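Side-chain contacts in putative thioesterase (Escherichia coli, PDB 5UGZ), which acts as a type II thioesterase that releases intermediates from the colibactin NRPS/PKS assembly line, probably by cleaving their thioester links: residues 212-215 with 216-219; 143-146 with 147-151; 79-82 with 83-86; 250-253 with 254-258; 70-73 with 74-78. One frame throughout, in Å; residues are numbered along the deposited sequence.

Contact 1: residues 212-215 with 216-219; sequences DELL and AWEK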
loop_
_atom_site.group_PDB
_atom_site.type_symbol
_atom_site.label_atom_id
_atom_site.label_comp_id
_atom_site.label_asym_id
_atom_site.label_seq_id
_atom_site.Cartn_x
_atom_site.Cartn_y
_atom_site.Cartn_z
ATOM N N ASP A 212 0.665 17.813 -5.640
ATOM C CA ASP A 212 1.416 18.877 -4.990
ATOM C C ASP A 212 1.867 18.492 -3.586
ATOM O O ASP A 212 2.861 19.033 -3.098
ATOM C CB ASP A 212 0.561 20.144 -4.948
ATOM C CG ASP A 212 -0.779 19.926 -4.255
ATOM O OD1 ASP A 212 -1.066 18.770 -3.856
ATOM O OD2 ASP A 212 -1.545 20.908 -4.115
ATOM N N GLU A 213 1.167 17.562 -2.938
ATOM C CA GLU A 213 1.412 17.236 -1.538
ATOM C C GLU A 213 2.582 16.285 -1.336
ATOM O O GLU A 213 3.100 16.195 -0.216
ATOM C CB GLU A 213 0.168 16.596 -0.920
ATOM C CG GLU A 213 -0.914 17.543 -0.453
ATOM C CD GLU A 213 -1.964 16.823 0.388
ATOM O OE1 GLU A 213 -2.000 15.575 0.348
ATOM O OE2 GLU A 213 -2.750 17.498 1.090
ATOM N N LEU A 214 2.989 15.562 -2.382
ATOM C CA LEU A 214 3.937 14.465 -2.239
ATOM C C LEU A 214 5.331 14.939 -1.872
ATOM O O LEU A 214 6.179 14.111 -1.525
ATOM C CB LEU A 214 3.970 13.641 -3.529
ATOM C CG LEU A 214 2.639 12.940 -3.805
ATOM C CD1 LEU A 214 2.608 12.470 -5.215
ATOM C CD2 LEU A 214 2.416 11.781 -2.843
ATOM N N LEU A 215 5.583 16.244 -1.922
ATOM C CA LEU A 215 6.856 16.772 -1.458
ATOM C C LEU A 215 7.041 16.572 0.043
ATOM O O LEU A 215 8.181 16.562 0.527
ATOM C CB LEU A 215 6.947 18.253 -1.839
ATOM C CG LEU A 215 6.672 18.511 -3.326
ATOM C CD1 LEU A 215 6.468 20.000 -3.613
ATOM C CD2 LEU A 215 7.797 17.932 -4.180
ATOM N N ALA A 216 5.947 16.402 0.789
ATOM C CA ALA A 216 6.007 16.110 2.214
ATOM C C ALA A 216 6.540 14.724 2.509
ATOM O O ALA A 216 6.654 14.365 3.681
ATOM C CB ALA A 216 4.624 16.258 2.838
ATOM N N TRP A 217 6.832 13.930 1.486
ATOM C CA TRP A 217 7.360 12.590 1.675
ATOM C C TRP A 217 8.858 12.573 1.934
ATOM O O TRP A 217 9.362 11.589 2.481
ATOM C CB TRP A 217 7.060 11.739 0.435
ATOM C CG TRP A 217 5.817 10.887 0.493
ATOM C CD1 TRP A 217 4.693 11.026 -0.265
ATOM C CD2 TRP A 217 5.609 9.734 1.313
ATOM N NE1 TRP A 217 3.788 10.037 0.038
ATOM C CE2 TRP A 217 4.328 9.226 1.003
ATOM C CE3 TRP A 217 6.383 9.076 2.278
ATOM C CZ2 TRP A 217 3.793 8.092 1.639
ATOM C CZ3 TRP A 217 5.845 7.946 2.914
ATOM C CH2 TRP A 217 4.564 7.474 2.590
ATOM N N GLU A 218 9.579 13.639 1.569
ATOM C CA GLU A 218 11.034 13.590 1.493
ATOM C C GLU A 218 11.711 13.622 2.859
ATOM O O GLU A 218 12.815 13.083 3.008
ATOM C CB GLU A 218 11.528 14.738 0.607
ATOM C CG GLU A 218 11.131 14.544 -0.861
ATOM C CD GLU A 218 11.327 15.777 -1.720
ATOM O OE1 GLU A 218 11.981 16.744 -1.262
ATOM O OE2 GLU A 218 10.812 15.779 -2.860
ATOM N N LYS A 219 11.087 14.225 3.871
ATOM C CA LYS A 219 11.723 14.263 5.186
ATOM C C LYS A 219 11.765 12.906 5.887
ATOM O O LYS A 219 12.430 12.787 6.923
ATOM C CB LYS A 219 11.005 15.263 6.090
ATOM C CG LYS A 219 9.514 15.034 6.170
ATOM C CD LYS A 219 8.900 15.810 7.306
ATOM C CE LYS A 219 7.399 15.618 7.353
ATOM N NZ LYS A 219 6.739 16.189 6.146
#

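Contact 2: residues 143-146 with 147-151; sequences PDQA and FMEEI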
loop_
_atom_site.group_PDB
_atom_site.type_symbol
_atom_site.label_atom_id
_atom_site.label_comp_id
_atom_site.label_asym_id
_atom_site.label_seq_id
_atom_site.Cartn_x
_atom_site.Cartn_y
_atom_site.Cartn_z
ATOM N N PRO A 143 -24.281 5.156 5.890
ATOM C CA PRO A 143 -24.964 3.898 5.568
ATOM C C PRO A 143 -24.278 3.212 4.396
ATOM O O PRO A 143 -23.717 3.867 3.515
ATOM C CB PRO A 143 -26.378 4.352 5.204
ATOM C CG PRO A 143 -26.556 5.626 5.952
ATOM C CD PRO A 143 -25.224 6.273 6.079
ATOM N N ASP A 144 -24.324 1.876 4.391
ATOM C CA ASP A 144 -23.568 1.124 3.397
ATOM C C ASP A 144 -23.907 1.577 1.985
ATOM O O ASP A 144 -23.013 1.773 1.155
ATOM C CB ASP A 144 -23.818 -0.378 3.557
ATOM C CG ASP A 144 -23.190 -0.953 4.826
ATOM O OD1 ASP A 144 -22.355 -0.279 5.464
ATOM O OD2 ASP A 144 -23.538 -2.093 5.187
ATOM N N GLN A 145 -25.191 1.773 1.698
ATOM C CA GLN A 145 -25.593 2.149 0.348
ATOM C C GLN A 145 -24.992 3.489 -0.059
ATOM O O GLN A 145 -24.493 3.645 -1.181
ATOM C CB GLN A 145 -27.112 2.205 0.258
ATOM C CG GLN A 145 -27.597 2.693 -1.085
ATOM C CD GLN A 145 -28.046 1.561 -1.960
ATOM O OE1 GLN A 145 -27.249 0.982 -2.709
ATOM N NE2 GLN A 145 -29.331 1.215 -1.860
ATOM N N ALA A 146 -25.045 4.475 0.841
ATOM C CA ALA A 146 -24.494 5.794 0.542
ATOM C C ALA A 146 -22.966 5.775 0.462
ATOM O O ALA A 146 -22.377 6.501 -0.347
ATOM C CB ALA A 146 -24.965 6.792 1.596
ATOM N N PHE A 147 -22.313 4.966 1.300
ATOM C CA PHE A 147 -20.859 4.832 1.246
ATOM C C PHE A 147 -20.407 4.339 -0.126
ATOM O O PHE A 147 -19.585 4.979 -0.791
ATOM C CB PHE A 147 -20.393 3.880 2.356
ATOM C CG PHE A 147 -18.918 3.578 2.331
ATOM C CD1 PHE A 147 -17.999 4.471 2.871
ATOM C CD2 PHE A 147 -18.449 2.391 1.787
ATOM C CE1 PHE A 147 -16.631 4.196 2.848
ATOM C CE2 PHE A 147 -17.083 2.110 1.760
ATOM C CZ PHE A 147 -16.176 3.013 2.295
ATOM N N MET A 148 -20.961 3.215 -0.583
ATOM C CA MET A 148 -20.503 2.624 -1.835
ATOM C C MET A 148 -20.776 3.531 -3.024
ATOM O O MET A 148 -19.995 3.538 -3.983
ATOM C CB MET A 148 -21.154 1.264 -2.046
ATOM C CG MET A 148 -20.767 0.237 -0.989
ATOM S SD MET A 148 -18.988 -0.053 -0.944
ATOM C CE MET A 148 -18.717 -0.669 -2.604
ATOM N N GLU A 149 -21.875 4.291 -2.994
ATOM C CA GLU A 149 -22.112 5.258 -4.058
ATOM C C GLU A 149 -21.054 6.351 -4.027
ATOM O O GLU A 149 -20.564 6.784 -5.075
ATOM C CB GLU A 149 -23.525 5.841 -3.943
ATOM C CG GLU A 149 -24.649 4.805 -4.115
ATOM C CD GLU A 149 -26.056 5.417 -4.107
ATOM O OE1 GLU A 149 -26.384 6.178 -5.040
ATOM O OE2 GLU A 149 -26.839 5.133 -3.169
ATOM N N GLU A 150 -20.651 6.776 -2.832
ATOM C CA GLU A 150 -19.648 7.832 -2.749
ATOM C C GLU A 150 -18.285 7.355 -3.232
ATOM O O GLU A 150 -17.546 8.120 -3.859
ATOM C CB GLU A 150 -19.541 8.358 -1.325
ATOM C CG GLU A 150 -18.573 9.511 -1.210
ATOM C CD GLU A 150 -19.012 10.737 -2.007
ATOM O OE1 GLU A 150 -20.227 10.911 -2.248
ATOM O OE2 GLU A 150 -18.138 11.537 -2.389
ATOM N N ILE A 151 -17.908 6.111 -2.927
ATOM C CA ILE A 151 -16.559 5.706 -3.304
ATOM C C ILE A 151 -16.511 5.315 -4.775
ATOM O O ILE A 151 -15.466 5.454 -5.417
ATOM C CB ILE A 151 -16.009 4.592 -2.391
ATOM C CG1 ILE A 151 -16.775 3.282 -2.559
ATOM C CG2 ILE A 151 -15.976 5.054 -0.926
ATOM C CD1 ILE A 151 -16.051 2.101 -1.927
#

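Contact 3: residues 79-82 with 83-86; sequences LYQQ and FVKH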
loop_
_atom_site.group_PDB
_atom_site.type_symbol
_atom_site.label_atom_id
_atom_site.label_comp_id
_atom_site.label_asym_id
_atom_site.label_seq_id
_atom_site.Cartn_x
_atom_site.Cartn_y
_atom_site.Cartn_z
ATOM N N LEU A 79 -0.053 -7.631 10.269
ATOM C CA LEU A 79 0.811 -7.841 9.099
ATOM C C LEU A 79 2.229 -8.243 9.499
ATOM O O LEU A 79 2.846 -9.085 8.836
ATOM C CB LEU A 79 0.848 -6.593 8.229
ATOM C CG LEU A 79 -0.415 -6.399 7.404
ATOM C CD1 LEU A 79 -0.325 -5.091 6.647
ATOM C CD2 LEU A 79 -0.631 -7.562 6.467
ATOM N N TYR A 80 2.766 -7.660 10.580
ATOM C CA TYR A 80 4.072 -8.086 11.057
ATOM C C TYR A 80 4.114 -9.587 11.312
ATOM O O TYR A 80 5.118 -10.243 11.010
ATOM C CB TYR A 80 4.458 -7.333 12.323
ATOM C CG TYR A 80 5.807 -7.798 12.822
ATOM C CD1 TYR A 80 6.980 -7.417 12.166
ATOM C CD2 TYR A 80 5.913 -8.656 13.913
ATOM C CE1 TYR A 80 8.220 -7.859 12.604
ATOM C CE2 TYR A 80 7.152 -9.098 14.346
ATOM C CZ TYR A 80 8.297 -8.689 13.685
ATOM O OH TYR A 80 9.527 -9.121 14.106
ATOM N N GLN A 81 3.045 -10.151 11.890
ATOM C CA GLN A 81 2.990 -11.600 12.071
ATOM C C GLN A 81 3.056 -12.323 10.726
ATOM O O GLN A 81 3.636 -13.412 10.619
ATOM C CB GLN A 81 1.719 -12.001 12.838
ATOM C CG GLN A 81 1.690 -11.598 14.305
ATOM C CD GLN A 81 2.955 -11.987 15.047
ATOM O OE1 GLN A 81 3.717 -12.853 14.600
ATOM N NE2 GLN A 81 3.197 -11.338 16.181
ATOM N N GLN A 82 2.452 -11.742 9.689
ATOM C CA GLN A 82 2.596 -12.305 8.349
ATOM C C GLN A 82 4.039 -12.196 7.875
ATOM O O GLN A 82 4.648 -13.184 7.448
ATOM C CB GLN A 82 1.657 -11.589 7.379
ATOM C CG GLN A 82 0.231 -11.472 7.862
ATOM C CD GLN A 82 -0.269 -12.765 8.420
ATOM O OE1 GLN A 82 -0.154 -13.807 7.774
ATOM N NE2 GLN A 82 -0.801 -12.725 9.648
ATOM N N PHE A 83 4.593 -10.987 7.958
ATOM C CA PHE A 83 5.966 -10.708 7.563
ATOM C C PHE A 83 6.935 -11.753 8.103
ATOM O O PHE A 83 7.776 -12.265 7.355
ATOM C CB PHE A 83 6.314 -9.294 8.048
ATOM C CG PHE A 83 7.768 -8.932 7.957
ATOM C CD1 PHE A 83 8.319 -8.506 6.762
ATOM C CD2 PHE A 83 8.570 -8.977 9.082
ATOM C CE1 PHE A 83 9.628 -8.155 6.692
ATOM C CE2 PHE A 83 9.889 -8.627 9.010
ATOM C CZ PHE A 83 10.417 -8.222 7.822
ATOM N N VAL A 84 6.812 -12.111 9.390
ATOM C CA VAL A 84 7.795 -12.979 10.035
ATOM C C VAL A 84 7.517 -14.442 9.729
ATOM O O VAL A 84 8.123 -15.334 10.327
ATOM C CB VAL A 84 7.856 -12.752 11.558
ATOM C CG1 VAL A 84 8.272 -11.324 11.864
ATOM C CG2 VAL A 84 6.537 -13.091 12.222
ATOM N N LYS A 85 6.607 -14.708 8.797
ATOM C CA LYS A 85 6.427 -16.068 8.308
ATOM C C LYS A 85 7.405 -16.424 7.196
ATOM O O LYS A 85 7.600 -17.613 6.921
ATOM C CB LYS A 85 4.985 -16.274 7.826
ATOM C CG LYS A 85 3.961 -15.965 8.898
ATOM C CD LYS A 85 3.006 -17.115 9.095
ATOM C CE LYS A 85 1.934 -17.105 8.028
ATOM N NZ LYS A 85 0.867 -16.118 8.345
ATOM N N HIS A 86 8.037 -15.419 6.566
ATOM C CA HIS A 86 9.009 -15.659 5.509
ATOM C C HIS A 86 10.267 -14.813 5.654
ATOM O O HIS A 86 11.089 -14.815 4.731
ATOM C CB HIS A 86 8.415 -15.386 4.116
ATOM C CG HIS A 86 7.099 -16.064 3.860
ATOM N ND1 HIS A 86 6.938 -17.434 3.918
ATOM C CD2 HIS A 86 5.887 -15.558 3.532
ATOM C CE1 HIS A 86 5.681 -17.738 3.652
ATOM N NE2 HIS A 86 5.023 -16.619 3.414
#

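Contact 4: residues 250-253 with 254-258; sequences NQTI and ESLEI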
loop_
_atom_site.group_PDB
_atom_site.type_symbol
_atom_site.label_atom_id
_atom_site.label_comp_id
_atom_site.label_asym_id
_atom_site.label_seq_id
_atom_site.Cartn_x
_atom_site.Cartn_y
_atom_site.Cartn_z
ATOM N N ASN A 250 11.690 -2.988 -10.596
ATOM C CA ASN A 250 12.848 -3.750 -11.067
ATOM C C ASN A 250 14.083 -2.863 -11.183
ATOM O O ASN A 250 15.168 -3.237 -10.735
ATOM C CB ASN A 250 12.539 -4.409 -12.417
ATOM C CG ASN A 250 11.607 -5.621 -12.298
ATOM O OD1 ASN A 250 11.401 -6.175 -11.216
ATOM N ND2 ASN A 250 11.052 -6.042 -13.432
ATOM N N GLN A 251 13.921 -1.678 -11.780
ATOM C CA GLN A 251 15.023 -0.744 -12.012
ATOM C C GLN A 251 15.521 -0.106 -10.724
ATOM O O GLN A 251 16.705 0.235 -10.618
ATOM C CB GLN A 251 14.566 0.345 -12.974
ATOM C CG GLN A 251 15.368 1.613 -12.868
ATOM C CD GLN A 251 14.643 2.788 -13.456
ATOM O OE1 GLN A 251 13.567 3.163 -13.004
ATOM N NE2 GLN A 251 15.223 3.373 -14.479
ATOM N N THR A 252 14.633 0.083 -9.749
ATOM C CA THR A 252 15.041 0.564 -8.432
ATOM C C THR A 252 15.946 -0.441 -7.731
ATOM O O THR A 252 16.989 -0.077 -7.169
ATOM C CB THR A 252 13.804 0.834 -7.589
ATOM O OG1 THR A 252 12.991 1.790 -8.272
ATOM C CG2 THR A 252 14.199 1.366 -6.207
ATOM N N ILE A 253 15.551 -1.715 -7.760
ATOM C CA ILE A 253 16.307 -2.775 -7.103
ATOM C C ILE A 253 17.591 -3.080 -7.867
ATOM O O ILE A 253 18.661 -3.253 -7.270
ATOM C CB ILE A 253 15.414 -4.017 -6.952
ATOM C CG1 ILE A 253 14.305 -3.723 -5.934
ATOM C CG2 ILE A 253 16.245 -5.244 -6.547
ATOM C CD1 ILE A 253 13.373 -4.866 -5.689
ATOM N N GLU A 254 17.507 -3.158 -9.197
ATOM C CA GLU A 254 18.708 -3.365 -9.998
ATOM C C GLU A 254 19.713 -2.240 -9.768
ATOM O O GLU A 254 20.921 -2.479 -9.711
ATOM C CB GLU A 254 18.308 -3.499 -11.475
ATOM C CG GLU A 254 19.355 -3.113 -12.502
ATOM C CD GLU A 254 20.378 -4.207 -12.743
ATOM O OE1 GLU A 254 20.543 -5.055 -11.839
ATOM O OE2 GLU A 254 21.017 -4.213 -13.828
ATOM N N SER A 255 19.225 -1.015 -9.591
ATOM C CA SER A 255 20.120 0.120 -9.391
ATOM C C SER A 255 20.792 0.087 -8.024
ATOM O O SER A 255 21.908 0.600 -7.878
ATOM C CB SER A 255 19.353 1.429 -9.577
ATOM O OG SER A 255 18.904 1.564 -10.910
ATOM N N LEU A 256 20.125 -0.497 -7.011
ATOM C CA LEU A 256 20.688 -0.645 -5.674
ATOM C C LEU A 256 21.663 -1.810 -5.580
ATOM O O LEU A 256 22.561 -1.798 -4.737
ATOM C CB LEU A 256 19.570 -0.841 -4.651
ATOM C CG LEU A 256 18.798 0.410 -4.282
ATOM C CD1 LEU A 256 17.530 0.063 -3.536
ATOM C CD2 LEU A 256 19.680 1.284 -3.456
ATOM N N GLU A 257 21.514 -2.820 -6.427
ATOM C CA GLU A 257 22.493 -3.901 -6.448
ATOM C C GLU A 257 23.838 -3.464 -7.040
ATOM O O GLU A 257 24.851 -4.150 -6.832
ATOM C CB GLU A 257 21.890 -5.078 -7.212
ATOM C CG GLU A 257 20.567 -5.492 -6.586
ATOM C CD GLU A 257 19.899 -6.671 -7.264
ATOM O OE1 GLU A 257 19.991 -6.759 -8.510
ATOM O OE2 GLU A 257 19.275 -7.501 -6.548
ATOM N N ILE A 258 23.870 -2.336 -7.750
ATOM C CA ILE A 258 25.100 -1.817 -8.351
ATOM C C ILE A 258 25.829 -0.863 -7.403
ATOM O O ILE A 258 27.033 -0.999 -7.183
ATOM C CB ILE A 258 24.786 -1.128 -9.705
ATOM C CG1 ILE A 258 23.963 -2.032 -10.645
ATOM C CG2 ILE A 258 26.068 -0.642 -10.380
ATOM C CD1 ILE A 258 24.703 -3.212 -11.184
#

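Contact 5: residues 70-73 with 74-78; sequences LTMV and DAVAD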
loop_
_atom_site.group_PDB
_atom_site.type_symbol
_atom_site.label_atom_id
_atom_site.label_comp_id
_atom_site.label_asym_id
_atom_site.label_seq_id
_atom_site.Cartn_x
_atom_site.Cartn_y
_atom_site.Cartn_z
ATOM N N LEU A 70 -9.137 -3.709 13.935
ATOM C CA LEU A 70 -9.872 -2.707 14.698
ATOM C C LEU A 70 -9.249 -1.325 14.534
ATOM O O LEU A 70 -9.955 -0.333 14.358
ATOM C CB LEU A 70 -9.921 -3.091 16.179
ATOM C CG LEU A 70 -11.278 -3.551 16.716
ATOM C CD1 LEU A 70 -11.856 -2.518 17.671
ATOM C CD2 LEU A 70 -12.242 -3.829 15.574
ATOM N N THR A 71 -7.922 -1.269 14.595
ATOM C CA THR A 71 -7.204 -0.008 14.455
ATOM C C THR A 71 -5.896 -0.192 13.690
ATOM O O THR A 71 -5.333 -1.285 13.657
ATOM C CB THR A 71 -6.899 0.624 15.826
ATOM O OG1 THR A 71 -6.574 -0.406 16.769
ATOM C CG2 THR A 71 -8.100 1.408 16.332
ATOM N N MET A 72 -5.421 0.888 13.078
ATOM C CA MET A 72 -4.179 0.858 12.313
ATOM C C MET A 72 -3.079 0.141 13.077
ATOM O O MET A 72 -2.305 -0.622 12.489
ATOM C CB MET A 72 -3.736 2.278 11.957
ATOM C CG MET A 72 -2.382 2.351 11.240
ATOM S SD MET A 72 -2.457 1.708 9.558
ATOM C CE MET A 72 -3.681 2.807 8.839
ATOM N N VAL A 73 -2.983 0.365 14.388
ATOM C CA VAL A 73 -1.906 -0.285 15.119
ATOM C C VAL A 73 -2.132 -1.783 15.182
ATOM O O VAL A 73 -1.178 -2.562 15.094
ATOM C CB VAL A 73 -1.733 0.319 16.521
ATOM C CG1 VAL A 73 -2.953 0.088 17.360
ATOM C CG2 VAL A 73 -0.549 -0.331 17.177
ATOM N N ASP A 74 -3.389 -2.215 15.345
ATOM C CA ASP A 74 -3.686 -3.651 15.336
ATOM C C ASP A 74 -3.455 -4.258 13.964
ATOM O O ASP A 74 -2.971 -5.390 13.851
ATOM C CB ASP A 74 -5.128 -3.918 15.752
ATOM C CG ASP A 74 -5.380 -3.615 17.198
ATOM O OD1 ASP A 74 -6.556 -3.461 17.577
ATOM O OD2 ASP A 74 -4.408 -3.530 17.959
ATOM N N ALA A 75 -3.834 -3.537 12.913
ATOM C CA ALA A 75 -3.606 -4.025 11.560
ATOM C C ALA A 75 -2.119 -4.148 11.245
ATOM O O ALA A 75 -1.719 -5.066 10.522
ATOM C CB ALA A 75 -4.300 -3.104 10.567
ATOM N N VAL A 76 -1.290 -3.253 11.786
ATOM C CA VAL A 76 0.156 -3.332 11.571
ATOM C C VAL A 76 0.756 -4.533 12.308
ATOM O O VAL A 76 1.598 -5.252 11.762
ATOM C CB VAL A 76 0.836 -2.019 11.996
ATOM C CG1 VAL A 76 2.318 -2.218 12.019
ATOM C CG2 VAL A 76 0.475 -0.901 11.032
ATOM N N ALA A 77 0.360 -4.748 13.565
ATOM C CA ALA A 77 0.791 -5.938 14.298
ATOM C C ALA A 77 0.382 -7.218 13.576
ATOM O O ALA A 77 1.131 -8.199 13.561
ATOM C CB ALA A 77 0.204 -5.910 15.712
ATOM N N ASP A 78 -0.827 -7.235 13.009
ATOM C CA ASP A 78 -1.316 -8.373 12.235
ATOM C C ASP A 78 -0.408 -8.662 11.043
ATOM O O ASP A 78 -0.005 -9.806 10.825
ATOM C CB ASP A 78 -2.755 -8.078 11.796
ATOM C CG ASP A 78 -3.383 -9.179 10.956
ATOM O OD1 ASP A 78 -3.713 -10.249 11.509
ATOM O OD2 ASP A 78 -3.606 -8.937 9.750
#

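Contact 1: residues 212-215 with 216-219
Leu214 and Trp217 run side by side and carry most of the apolar contact in this turn of 3-10 helix. Leu214 CD2 lies 3.5 Å from Trp217 CD1, reaching the pyrrole edge of the indole near its plane instead of covering a face. Leu214 O sits at the same ring's edge, in plane, and Trp217 CB packs 3.2 Å from that oxygen. With chi1 at -95°, off the usual staggered position, the CD1 edge of the indole is brought beside Leu214 CD2 and Leu214 O. Leu215 and Glu218 run alongside each other more loosely, Leu215 CD2 being 3.9 Å from Glu218 OE2.

The hydrogen bonds follow an i to i+3 pattern, the signature of a 3-10 helix. Ala216 N reaches Glu213 O at 3.0 Å and Trp217 N reaches Leu214 O at 3.1 Å, the latter donor rising 60° out of the carbonyl plane. Glu218 N to Leu215 O is weak at 3.4 Å. Lys219 bends back, its NZ bonding Ala216 O at 3.1 Å on a lone pair.

Two salt bridges tie the segment to the loop after strand 121-125: Lys219 to Asp131 and Glu213 to Arg128. Trp217 NE1 hydrogen-bonds Cys127 O, and the indole stacks with Phe124. Replacing the indole by the methyl of an alanine is likely to strand Cys127 O and open a gap beside Leu214 and Phe124. The turn lies in the connection from strand 198-203 to strand 225-230, with Leu214 on Leu200 and the indole on Ile198 and Leu200; Pro129 and Pro130 also touch the indole.

Contact 2: residues 143-146 with 147-151
Ala146 and Phe147 bury the most surface here, and their contacts are chiefly with backbone carbonyls and N-H groups. Ala146 O accepts from Glu150 N at 3.0 Å, and Glu150 CB rests 3.5 Å from the same oxygen. Phe147 N donates to Pro143 O at 2.8 Å, the carbonyl pointing almost straight at the donor (C=O...N 171°), while Phe147 CB lies 3.5 Å from that oxygen. With CG anti to the backbone N (chi1 175°), the ring swings away from this turn; Ile151 CG2 lies over one face, offset toward the rim, and Tyr179 meets it edge-to-face.

Pro143 occupies the N-cap position, so these bonds open helix 144-154. In the chain, this helix and helix 165-183 come between strands 121-125 and 198-203, where thioesterases of the alpha/beta hydrolase fold commonly carry their lid; Met148 packs on Met168 and Thr172, and Asp144 OD1 forms a salt bridge with Lys176 of the second helix.

Gln145 and Glu149 form the exposed flank. Glu149 OE2 approaches its neighbour's aliphatic part, 3.3 Å from Gln145 CG, with the amide and carboxylate planes 87° apart. Glu149 CG also lies 3.2 Å from Gln145 O, whose partner is Glu149 N.

Contact 3: residues 79-82 with 83-86
Tyr80 offers a ring face to Val84 CG1 and lies beside Phe83. Its CB starts away from the following turn, with CG anti to the backbone N (chi1 179°). At CD1 the ring first meets Phe83 CD2, 3.8 Å off, and CE1 comes to 3.7 Å from the same atom; the two rings are near parallel (30°) but slid apart, with little overlap. Farther out, CE2 lies 3.5 Å from Val84 CG1, and CZ comes closest at 3.2 Å. That methyl stands over one face toward the rim, 27° off the normal from the centroid, a tight CH-pi contact. The hydroxyl OH lies 3.4 Å from Val84 CG1 and is hydrogen-bonded to His116 NE2.

Val84 is where the chain leaves helical geometry after helix 72-83. Gln82 and Lys85 lie side by side there, Lys85 NZ donating to Gln82 OE1 at 2.6 Å from above the carbonyl plane; Gln82 NE2 turns back to Asp78 O. Were Tyr80 an alanine, His116 would probably lose its hydroxyl partner and Val84 CG1 the ring face beneath it.

Tyr80 and Phe83 fit against helix 99-113 at Ile111, with Tyr110 edge-to-face to Tyr80, while Leu79 rests on Leu29 of strand 24-29.

Contact 4: residues 250-253 with 254-258
Gln251 O is gripped twice by Ser255, and this is the tightest polar point of the turn. Ser255 OG donates to it at 2.6 Å, close to the line of the carbonyl (161°), while Ser255 N, 3.0 Å away, comes from above the carbonyl plane. The hydroxyl stands beside its own backbone N (chi1 -65°), which folds it back onto the preceding turn. Glu257 is also close, by packing: its CG is 3.0 Å from Ile253 O, which also takes the bond from Glu257 N at 3.0 Å.

The backbone i to i+4 bonds belong to helix 242-259, the C-terminal helix of what is consistent with an alpha/beta hydrolase fold, lying against the central parallel sheet. Thr252 packs on Ala121 and Phe123 of strand 121-125, Leu256 on Ala121, and Ile253 on Ile50 of strand 50-54.

Side-chain to side-chain contact is looser. Leu256 CG nestles 3.4 Å from Thr252 O, but Leu256 CD1 and Thr252 CG2 stay 4.5 Å apart. Glu257 OE2 comes only to 3.8 Å of Ile253 CG2; the same oxygen bonds Asn49 ND2. Glu254 belongs to the exposed side: its CB touches Asn250 O at 3.2 Å, yet the carboxylate leads away from the turn.

Contact 5: residues 70-73 with 74-78
Ala75 N donates to Thr71 O at 2.8 Å with an N-H...O angle of 164°, the shortest sound polar bond of this turn. The bonds after it keep the i to i+4 spacing: Val76 N reaches Met72 O at 2.9 Å and Ala77 N reaches Val73 O at 3.1 Å. Thr71 stands at the N-cap, yet its side chain caps no backbone N-H. Its OG1 lies instead between its own N and carbonyl carbon (chi1 37°) and makes a weak bond to Asp74 OD1, 3.2 Å away. The backbone N of Thr71 is buried and has no partner in the model.

This is the first turn of helix 72-83, which follows strand 50-54 and precedes strand 91-97, so that the helix forms part of a parallel beta-alpha-beta crossover in the central sheet. Asp74, in the first turn, is probably favoured by the positive end of the helix dipole. It also touches Leu70, Asp74 OD1 lying 3.7 Å from Leu70 CB, and a bound beta-mercaptoethanol, probably from the crystallisation liquor, sits about 4 Å from its side chain.

On the buried face, Met72 and Val76 meet only loosely across the turn, Met72 SD being 4.2 Å from Val76 CG2, whereas Val76 CG2 rests 3.2 Å from Met72 O. Met72 and Ala75 both pack on Met103 of helix 99-113; Met72 further touches Ile102 and Tyr185. Its side chain also lies near, without touching, a GxSxG pattern at Gly96, Ser98 and Gly100, consistent with a nucleophile elbow.

How the contacts relate
Along the chain the order is contact 5, contact 3, contact 2, contact 1, contact 4. Contacts 5 and 3 are consecutive pieces of helix 72-83 and the turn after it, their centres about 13 Å apart, and both pack on helix 99-113. Contact 2, on helix 144-154, and contact 4, on helix 242-259, lie on opposite sides of the chain's centre. Their centres are about 42 Å apart. Contact 1 lies within the connection from strand 198-203 to strand 225-230. Centre to centre, contact 1 is about 23 Å from contact 4. Contacts 1 and 3, like contacts 4 and 5, lie on opposite sides of the chain's centre; these four belong to the alpha/beta body around the six-stranded parallel sheet, while contact 2 sits in what is probably the lid.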